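Local coordinates for zinc peptidase (Vibrio cholerae, PDB 2GU1), which is a zinc-dependent DD-endopeptidase that hydrolyses the peptide cross-links of cell wall peptidoglycan, probably to allow insertion of new glycan strands, at residues H9-V14 and G51-L56. Sequence-based numbering, arbitrary orientation.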
loop_
_atom_site.group_PDB
_atom_site.type_symbol
_atom_site.label_atom_id
_atom_site.label_comp_id
_atom_site.label_asym_id
_atom_site.label_seq_id
_atom_site.Cartn_x
_atom_site.Cartn_y
_atom_site.Cartn_z
ATOM N N HIS A 9 24.688 -3.623 8.325
ATOM C CA HIS A 9 23.929 -2.651 7.559
ATOM C C HIS A 9 23.850 -3.160 6.125
ATOM O O HIS A 9 24.879 -3.350 5.478
ATOM C CB HIS A 9 24.624 -1.285 7.593
ATOM C CG HIS A 9 24.574 -0.614 8.931
ATOM N ND1 HIS A 9 23.409 -0.120 9.474
ATOM C CD2 HIS A 9 25.548 -0.358 9.838
ATOM C CE1 HIS A 9 23.665 0.414 10.656
ATOM N NE2 HIS A 9 24.956 0.281 10.901
ATOM N N TYR A 10 22.635 -3.398 5.641
ATOM C CA TYR A 10 22.444 -3.892 4.282
ATOM C C TYR A 10 21.533 -2.971 3.485
ATOM O O TYR A 10 20.398 -2.719 3.889
ATOM C CB TYR A 10 21.814 -5.295 4.282
ATOM C CG TYR A 10 21.710 -5.891 2.892
ATOM C CD1 TYR A 10 22.769 -6.609 2.344
ATOM C CD2 TYR A 10 20.581 -5.673 2.094
ATOM C CE1 TYR A 10 22.720 -7.094 1.045
ATOM C CE2 TYR A 10 20.522 -6.155 0.783
ATOM C CZ TYR A 10 21.597 -6.861 0.267
ATOM O OH TYR A 10 21.570 -7.335 -1.022
ATOM N N MET A 11 22.029 -2.455 2.367
ATOM C CA MET A 11 21.197 -1.603 1.530
ATOM C C MET A 11 20.574 -2.474 0.436
ATOM O O MET A 11 21.280 -3.165 -0.302
ATOM C CB MET A 11 22.010 -0.471 0.897
ATOM C CG MET A 11 21.186 0.365 -0.079
ATOM S SD MET A 11 21.872 2.003 -0.390
ATOM C CE MET A 11 21.164 2.916 0.998
ATOM N N VAL A 12 19.250 -2.452 0.351
ATOM C CA VAL A 12 18.549 -3.251 -0.648
ATOM C C VAL A 12 18.914 -2.843 -2.066
ATOM O O VAL A 12 18.992 -1.654 -2.389
ATOM C CB VAL A 12 17.022 -3.143 -0.470
ATOM C CG1 VAL A 12 16.321 -4.044 -1.479
ATOM C CG2 VAL A 12 16.644 -3.539 0.958
ATOM N N LYS A 13 19.129 -3.843 -2.912
ATOM C CA LYS A 13 19.506 -3.616 -4.295
ATOM C C LYS A 13 18.478 -4.275 -5.204
ATOM O O LYS A 13 17.692 -5.115 -4.757
ATOM C CB LYS A 13 20.888 -4.221 -4.562
ATOM C CG LYS A 13 21.950 -3.850 -3.534
ATOM C CD LYS A 13 23.260 -4.573 -3.811
ATOM C CE LYS A 13 24.306 -4.296 -2.730
ATOM N NZ LYS A 13 23.864 -4.745 -1.374
ATOM N N VAL A 14 18.486 -3.895 -6.476
ATOM C CA VAL A 14 17.562 -4.460 -7.454
ATOM C C VAL A 14 17.602 -5.985 -7.402
ATOM O O VAL A 14 18.676 -6.585 -7.401
ATOM C CB VAL A 14 17.924 -3.998 -8.887
ATOM C CG1 VAL A 14 16.985 -4.640 -9.899
ATOM C CG2 VAL A 14 17.836 -2.483 -8.977
ATOM N N GLY A 51 17.429 0.603 -2.304
ATOM C CA GLY A 51 17.661 1.882 -1.661
ATOM C C GLY A 51 17.253 1.898 -0.198
ATOM O O GLY A 51 17.772 2.698 0.584
ATOM N N GLU A 52 16.307 1.041 0.177
ATOM C CA GLU A 52 15.882 0.985 1.567
ATOM C C GLU A 52 16.988 0.230 2.286
ATOM O O GLU A 52 17.860 -0.353 1.644
ATOM C CB GLU A 52 14.536 0.260 1.694
ATOM C CG GLU A 52 13.425 0.930 0.894
ATOM C CD GLU A 52 12.088 0.232 1.044
ATOM O OE1 GLU A 52 12.071 -1.011 1.103
ATOM O OE2 GLU A 52 11.055 0.928 1.083
ATOM N N GLU A 53 16.961 0.232 3.610
ATOM C CA GLU A 53 18.008 -0.435 4.362
ATOM C C GLU A 53 17.488 -1.376 5.424
ATOM O O GLU A 53 16.474 -1.099 6.068
ATOM C CB GLU A 53 18.896 0.596 5.059
ATOM C CG GLU A 53 19.598 1.574 4.139
ATOM C CD GLU A 53 20.378 2.614 4.923
ATOM O OE1 GLU A 53 21.248 2.214 5.728
ATOM O OE2 GLU A 53 20.116 3.824 4.744
ATOM N N LEU A 54 18.200 -2.486 5.597
ATOM C CA LEU A 54 17.871 -3.453 6.625
ATOM C C LEU A 54 19.041 -3.412 7.600
ATOM O O LEU A 54 20.205 -3.335 7.201
ATOM C CB LEU A 54 17.718 -4.859 6.039
ATOM C CG LEU A 54 16.513 -5.150 5.138
ATOM C CD1 LEU A 54 16.570 -6.599 4.659
ATOM C CD2 LEU A 54 15.219 -4.899 5.896
ATOM N N GLU A 55 18.733 -3.430 8.886
ATOM C CA GLU A 55 19.773 -3.397 9.901
ATOM C C GLU A 55 19.595 -4.666 10.726
ATOM O O GLU A 55 18.532 -4.872 11.306
ATOM C CB GLU A 55 19.592 -2.140 10.756
ATOM C CG GLU A 55 20.664 -1.879 11.791
ATOM C CD GLU A 55 20.590 -0.457 12.334
ATOM O OE1 GLU A 55 19.474 0.104 12.401
ATOM O OE2 GLU A 55 21.643 0.103 12.704
ATOM N N LEU A 56 20.608 -5.531 10.737
ATOM C CA LEU A 56 20.532 -6.775 11.502
ATOM C C LEU A 56 21.396 -6.663 12.756
ATOM O O LEU A 56 22.570 -6.298 12.676
ATOM C CB LEU A 56 21.022 -7.981 10.679
ATOM C CG LEU A 56 20.622 -8.262 9.224
ATOM C CD1 LEU A 56 20.464 -9.779 9.048
ATOM C CD2 LEU A 56 19.351 -7.549 8.852
#
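Y10 and L54 form a hydrogen-bonded antiparallel pair, Y10 N to L54 O at 2.9 Å and L54 N to Y10 O at 2.8 Å, between strand segments 9-11 and 53-56, whose axes run at 160°. Pairing continues past the end of strand 9-11: V12 N donates to E52 O (2.8 Å), and G51 N reaches V12 O (2.7 Å), a more bent approach with a C=O...N angle of 138°. H9, M11, E53 and E55 occupy one face, where H9 and M11 are exposed but E55 is buried. There M11 turns at chi3 (-85°), bringing its terminal methyl CE 3.4 Å from G51 O and against E53 CG at 3.8 Å. H9 and E55 run the same way, though their modelled closeness is doubtful; E55 OE1 is hydrogen-bonded to H70 NE2 on the next strand. On the other face, Y10 and L54 are buried: both side chains pack on I21 of helix 18-24, and Y10 OH is hydrogen-bonded to D16 OD2. Just past the strand end, V12 is directed at the partner segment, its CG2 3.5 Å from E52 O and 4.5 Å from L54 CG. In this LysM-like domain, away from the catalytic zinc, four main-chain hydrogen bonds thus fix the register of 8-11, an edge strand of the five-stranded antiparallel sheet, while Y10 and L54 anchor the pair to helix 18-24.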